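Local coordinates for protein Glp_546_48378_50642 (Giardia intestinalis, PDB 2QVW) that cleaves double-stranded RNA in the RNA interference pathway, producing 21 to 23 base-pair small interfering RNAs, at residues F347-A351 against L652-F657; F633-L638 against A730-C735. All blocks are in the same frame, centred on the assembly; numbering follows the deposited sequence.

Contact 1. Residues F347-A351 against L652-F657; sequences FIVTA and LLGDAF. With MN (manganese (II) ion), chain G.
Phe-347 and Phe-657 both carry CG anti to the backbone nitrogen (chi1 167° and 177°), which lays the two side chains next to each other, pointing the same way. They join the two ribonuclease III domains of the chain. Each segment lies on the helix with its domain's ELLGDA signature, and the two segments run nearly antiparallel, their axes 9.0 Å apart at closest approach. This is the intramolecular counterpart of the ribonuclease III dimer. The rings form an edge-to-face (T-shaped) pair, with centroids 5.6 Å apart and planes at 72°. The edge of Phe-657 meets one face of Phe-347, where its CD1 lies off-centre, toward the rim. Leu-653 and Ala-656 approach the edge of the Phe-347 ring instead. Leu-653 CD1 is 4.0 Å from Phe-347 CE1 and also touches Ala-351, 3.8 Å from its CA. Thr-350 splits its two branches. Its methyl CG2 reaches Leu-652 CG at 3.8 Å, while OG1 lies beside the CB of Ala-656. That hydroxyl is hydrogen-bonded within its own helix, to Gly-346 O, so a polar atom in a buried apolar interface is satisfied. The helix 648-669 also faces a metal site. There Asp-655 binds manganese, with Glu-686 as a further ligand; the Asp-655 OD1 to manganese distance is 2.6 Å.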
loop_
_atom_site.group_PDB
_atom_site.type_symbol
_atom_site.label_atom_id
_atom_site.label_comp_id
_atom_site.label_asym_id
_atom_site.label_seq_id
_atom_site.Cartn_x
_atom_site.Cartn_y
_atom_site.Cartn_z
ATOM N N PHE A 347 8.400 1.856 -17.699
ATOM C CA PHE A 347 7.642 1.302 -18.817
ATOM C C PHE A 347 6.652 2.295 -19.417
ATOM O O PHE A 347 6.529 2.397 -20.637
ATOM C CB PHE A 347 6.883 0.049 -18.390
ATOM C CG PHE A 347 5.851 -0.380 -19.378
ATOM C CD1 PHE A 347 6.189 -0.550 -20.709
ATOM C CD2 PHE A 347 4.533 -0.574 -18.989
ATOM C CE1 PHE A 347 5.224 -0.904 -21.644
ATOM C CE2 PHE A 347 3.560 -0.930 -19.911
ATOM C CZ PHE A 347 3.902 -1.093 -21.240
ATOM N N ILE A 348 5.933 3.011 -18.560
ATOM C CA ILE A 348 4.960 3.992 -19.019
ATOM C C ILE A 348 5.678 4.981 -19.915
ATOM O O ILE A 348 5.308 5.185 -21.071
ATOM C CB ILE A 348 4.336 4.777 -17.829
ATOM C CG1 ILE A 348 3.629 3.816 -16.859
ATOM C CG2 ILE A 348 3.367 5.842 -18.357
ATOM C CD1 ILE A 348 2.330 3.245 -17.374
ATOM N N VAL A 349 6.718 5.590 -19.365
ATOM C CA VAL A 349 7.500 6.583 -20.082
ATOM C C VAL A 349 8.001 6.092 -21.426
ATOM O O VAL A 349 7.888 6.800 -22.422
ATOM C CB VAL A 349 8.700 7.052 -19.229
ATOM C CG1 VAL A 349 9.537 8.074 -20.001
ATOM C CG2 VAL A 349 8.193 7.674 -17.945
ATOM N N THR A 350 8.557 4.886 -21.452
ATOM C CA THR A 350 9.067 4.310 -22.689
ATOM C C THR A 350 7.967 4.207 -23.739
ATOM O O THR A 350 8.167 4.543 -24.910
ATOM C CB THR A 350 9.615 2.912 -22.463
ATOM O OG1 THR A 350 10.658 2.957 -21.479
ATOM C CG2 THR A 350 10.163 2.350 -23.769
ATOM N N ALA A 351 6.802 3.739 -23.311
ATOM C CA ALA A 351 5.664 3.586 -24.198
ATOM C C ALA A 351 5.146 4.917 -24.714
ATOM O O ALA A 351 5.069 5.123 -25.920
ATOM C CB ALA A 351 4.552 2.844 -23.476
ATOM N N LEU A 652 13.036 -2.129 -27.587
ATOM C CA LEU A 652 13.060 -1.087 -26.574
ATOM C C LEU A 652 11.874 -1.236 -25.655
ATOM O O LEU A 652 12.005 -1.204 -24.433
ATOM C CB LEU A 652 13.002 0.286 -27.220
ATOM C CG LEU A 652 12.937 1.433 -26.216
ATOM C CD1 LEU A 652 14.219 1.493 -25.426
ATOM C CD2 LEU A 652 12.719 2.734 -26.948
ATOM N N LEU A 653 10.706 -1.405 -26.254
ATOM C CA LEU A 653 9.485 -1.556 -25.480
ATOM C C LEU A 653 9.475 -2.863 -24.688
ATOM O O LEU A 653 9.109 -2.891 -23.515
ATOM C CB LEU A 653 8.275 -1.523 -26.407
ATOM C CG LEU A 653 6.924 -1.367 -25.719
ATOM C CD1 LEU A 653 6.751 0.067 -25.254
ATOM C CD2 LEU A 653 5.834 -1.725 -26.679
ATOM N N GLY A 654 9.867 -3.948 -25.339
ATOM C CA GLY A 654 9.876 -5.220 -24.657
ATOM C C GLY A 654 10.758 -5.164 -23.430
ATOM O O GLY A 654 10.370 -5.596 -22.347
ATOM N N ASP A 655 11.954 -4.621 -23.599
ATOM C CA ASP A 655 12.878 -4.543 -22.492
ATOM C C ASP A 655 12.162 -3.936 -21.291
ATOM O O ASP A 655 12.124 -4.526 -20.207
ATOM C CB ASP A 655 14.080 -3.693 -22.880
ATOM C CG ASP A 655 15.298 -3.983 -22.018
ATOM O OD1 ASP A 655 15.181 -3.890 -20.777
ATOM O OD2 ASP A 655 16.373 -4.306 -22.580
ATOM N N ALA A 656 11.572 -2.764 -21.506
ATOM C CA ALA A 656 10.856 -2.036 -20.463
ATOM C C ALA A 656 9.757 -2.852 -19.781
ATOM O O ALA A 656 9.752 -3.000 -18.559
ATOM C CB ALA A 656 10.271 -0.765 -21.049
ATOM N N PHE A 657 8.826 -3.371 -20.579
ATOM C CA PHE A 657 7.718 -4.160 -20.068
ATOM C C PHE A 657 8.189 -5.359 -19.280
ATOM O O PHE A 657 7.665 -5.648 -18.211
ATOM C CB PHE A 657 6.857 -4.677 -21.199
ATOM C CG PHE A 657 5.730 -5.552 -20.731
ATOM C CD1 PHE A 657 4.605 -4.990 -20.123
ATOM C CD2 PHE A 657 5.787 -6.933 -20.884
ATOM C CE1 PHE A 657 3.560 -5.784 -19.681
ATOM C CE2 PHE A 657 4.734 -7.740 -20.439
ATOM C CZ PHE A 657 3.624 -7.159 -19.841
HETATM MN MN MN G . 15.166 -6.230 -19.679
#

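Contact 2. Residues F633-L638 against A730-C735; sequences FLIRLL and AILLAC
Leu-634 of helix 631-642 fits as a knob into a hole on helix 718-735, formed by Ala-730, Ile-731, Ala-734 and Cys-735. The contact belongs to the all-helical body of the second ribonuclease III domain. The two helix segments run roughly antiparallel, at 151°, with their axes 8.7 Å apart. The small side chains of Ala-730 and Ala-734 permit this close approach, and the tightly packed part is centred on them. The two branches of Leu-634 part inside the hole. CD1 turns to the carbonyl of Ala-730, and CD2 lies 3.5 Å from Cys-735 SG. Ile-731 starts off away from helix 631-642, though its end comes back nearer; Leu-634 CD1 meets it at the CA. Leu-637 has CG anti to its carbonyl carbon (chi1 -62°) and sends CD1 between two residues, 3.6 Å from Leu-733 CB and 3.5 Å from Ala-734 CB. The Leu-637 and Leu-733 side chains cross at about a right angle. Toward the other end of the contact, Leu-638 CD2 meets Ala-730 CB at 3.8 Å. Solvent is reached at Arg-636, which is partly exposed and takes no part in the contact. Its NH2 makes a weak hydrogen bond to Leu-602 O. Ile-635, turned from the partner helix, is buried against helix 611-620. Phe-633 touches Ala-734 CB through CD2, and its ring also meets that of Tyr-598. The ring edge is turned to a backbone carbonyl, with Phe-633 CE2 3.6 Å from Leu-733 O in the ring plane.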
loop_
_atom_site.group_PDB
_atom_site.type_symbol
_atom_site.label_atom_id
_atom_site.label_comp_id
_atom_site.label_asym_id
_atom_site.label_seq_id
_atom_site.Cartn_x
_atom_site.Cartn_y
_atom_site.Cartn_z
ATOM N N PHE A 633 -3.357 -9.534 -36.354
ATOM C CA PHE A 633 -2.554 -8.362 -36.022
ATOM C C PHE A 633 -1.253 -8.756 -35.343
ATOM O O PHE A 633 -0.197 -8.155 -35.582
ATOM C CB PHE A 633 -3.352 -7.419 -35.119
ATOM C CG PHE A 633 -2.595 -6.186 -34.709
ATOM C CD1 PHE A 633 -2.019 -5.353 -35.662
ATOM C CD2 PHE A 633 -2.474 -5.849 -33.365
ATOM C CE1 PHE A 633 -1.337 -4.205 -35.277
ATOM C CE2 PHE A 633 -1.789 -4.698 -32.970
ATOM C CZ PHE A 633 -1.223 -3.877 -33.930
ATOM N N LEU A 634 -1.343 -9.770 -34.491
ATOM C CA LEU A 634 -0.181 -10.268 -33.762
ATOM C C LEU A 634 0.887 -10.719 -34.752
ATOM O O LEU A 634 2.055 -10.331 -34.647
ATOM C CB LEU A 634 -0.598 -11.436 -32.857
ATOM C CG LEU A 634 0.490 -12.195 -32.095
ATOM C CD1 LEU A 634 1.433 -11.212 -31.432
ATOM C CD2 LEU A 634 -0.157 -13.110 -31.060
ATOM N N ILE A 635 0.461 -11.524 -35.724
ATOM C CA ILE A 635 1.354 -12.054 -36.753
ATOM C C ILE A 635 2.116 -10.922 -37.432
ATOM O O ILE A 635 3.318 -11.009 -37.664
ATOM C CB ILE A 635 0.563 -12.835 -37.842
ATOM C CG1 ILE A 635 -0.534 -13.696 -37.195
ATOM C CG2 ILE A 635 1.527 -13.709 -38.647
ATOM C CD1 ILE A 635 -0.013 -14.774 -36.258
ATOM N N ARG A 636 1.398 -9.859 -37.765
ATOM C CA ARG A 636 2.022 -8.719 -38.398
ATOM C C ARG A 636 3.159 -8.260 -37.504
ATOM O O ARG A 636 4.321 -8.215 -37.933
ATOM C CB ARG A 636 1.014 -7.587 -38.553
ATOM C CG ARG A 636 -0.078 -7.837 -39.569
ATOM C CD ARG A 636 0.453 -7.827 -41.007
ATOM N NE ARG A 636 -0.647 -7.844 -41.976
ATOM C CZ ARG A 636 -0.503 -8.032 -43.288
ATOM N NH1 ARG A 636 0.707 -8.223 -43.807
ATOM N NH2 ARG A 636 -1.572 -8.031 -44.081
ATOM N N LEU A 637 2.812 -7.938 -36.254
ATOM C CA LEU A 637 3.775 -7.460 -35.269
ATOM C C LEU A 637 4.914 -8.427 -35.022
ATOM O O LEU A 637 5.915 -8.067 -34.429
ATOM C CB LEU A 637 3.066 -7.143 -33.957
ATOM C CG LEU A 637 2.018 -6.024 -34.064
ATOM C CD1 LEU A 637 1.408 -5.766 -32.695
ATOM C CD2 LEU A 637 2.658 -4.741 -34.606
ATOM N N LEU A 638 4.763 -9.660 -35.486
ATOM C CA LEU A 638 5.813 -10.657 -35.316
ATOM C C LEU A 638 6.812 -10.607 -36.473
ATOM O O LEU A 638 8.021 -10.659 -36.257
ATOM C CB LEU A 638 5.211 -12.058 -35.196
ATOM C CG LEU A 638 4.541 -12.385 -33.857
ATOM C CD1 LEU A 638 3.939 -13.777 -33.918
ATOM C CD2 LEU A 638 5.567 -12.306 -32.736
ATOM N N ALA A 730 5.603 -7.455 -29.205
ATOM C CA ALA A 730 4.589 -7.842 -30.185
ATOM C C ALA A 730 3.332 -8.423 -29.528
ATOM O O ALA A 730 2.216 -8.212 -29.998
ATOM C CB ALA A 730 5.174 -8.846 -31.159
ATOM N N ILE A 731 3.516 -9.156 -28.439
ATOM C CA ILE A 731 2.388 -9.743 -27.733
ATOM C C ILE A 731 1.609 -8.653 -27.013
ATOM O O ILE A 731 0.399 -8.552 -27.165
ATOM C CB ILE A 731 2.843 -10.786 -26.695
ATOM C CG1 ILE A 731 3.435 -12.009 -27.397
ATOM C CG2 ILE A 731 1.676 -11.171 -25.807
ATOM C CD1 ILE A 731 4.767 -11.757 -28.043
ATOM N N LEU A 732 2.311 -7.852 -26.220
ATOM C CA LEU A 732 1.695 -6.759 -25.486
ATOM C C LEU A 732 0.895 -5.885 -26.450
ATOM O O LEU A 732 -0.318 -5.701 -26.297
ATOM C CB LEU A 732 2.787 -5.935 -24.810
ATOM C CG LEU A 732 2.515 -4.461 -24.553
ATOM C CD1 LEU A 732 1.508 -4.300 -23.425
ATOM C CD2 LEU A 732 3.826 -3.780 -24.211
ATOM N N LEU A 733 1.592 -5.371 -27.456
ATOM C CA LEU A 733 1.016 -4.506 -28.475
ATOM C C LEU A 733 -0.244 -5.034 -29.151
ATOM O O LEU A 733 -1.179 -4.280 -29.400
ATOM C CB LEU A 733 2.080 -4.223 -29.530
ATOM C CG LEU A 733 3.161 -3.245 -29.080
ATOM C CD1 LEU A 733 4.379 -3.357 -29.971
ATOM C CD2 LEU A 733 2.595 -1.848 -29.121
ATOM N N ALA A 734 -0.260 -6.330 -29.444
ATOM C CA ALA A 734 -1.391 -6.954 -30.119
ATOM C C ALA A 734 -2.386 -7.688 -29.217
ATOM O O ALA A 734 -3.594 -7.580 -29.417
ATOM C CB ALA A 734 -0.878 -7.902 -31.179
ATOM N N CYS A 735 -1.886 -8.431 -28.232
ATOM C CA CYS A 735 -2.751 -9.189 -27.328
ATOM C C CYS A 735 -3.087 -8.532 -26.000
ATOM O O CYS A 735 -3.878 -9.073 -25.229
ATOM C CB CYS A 735 -2.138 -10.555 -27.044
ATOM S SG CYS A 735 -1.974 -11.541 -28.505
#

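Overall arrangement
Both contacts are buried helix pairs, and helix 718-735 ties them together. Contact 1 joins the two ribonuclease III domains, whereas contact 2 is packing at the second one. Helix 648-669 of contact 1 follows helix 631-642 of contact 2 in the chain. The contacts meet directly: Leu-653 CD2 is 3.8 Å from Leu-732 CD2, and Phe-347 CZ is 4.0 Å from the same Leu-732 atom. Their chemistry differs with place. Contact 1 mixes an aromatic pair with a threonine and carries a manganese-binding aspartate on one segment, which binds the metal and does not touch the other domain's segment. Contact 2 is mainly aliphatic, built on leucines over alanines, with a cysteine in the wall of the hole and one phenylalanine ring.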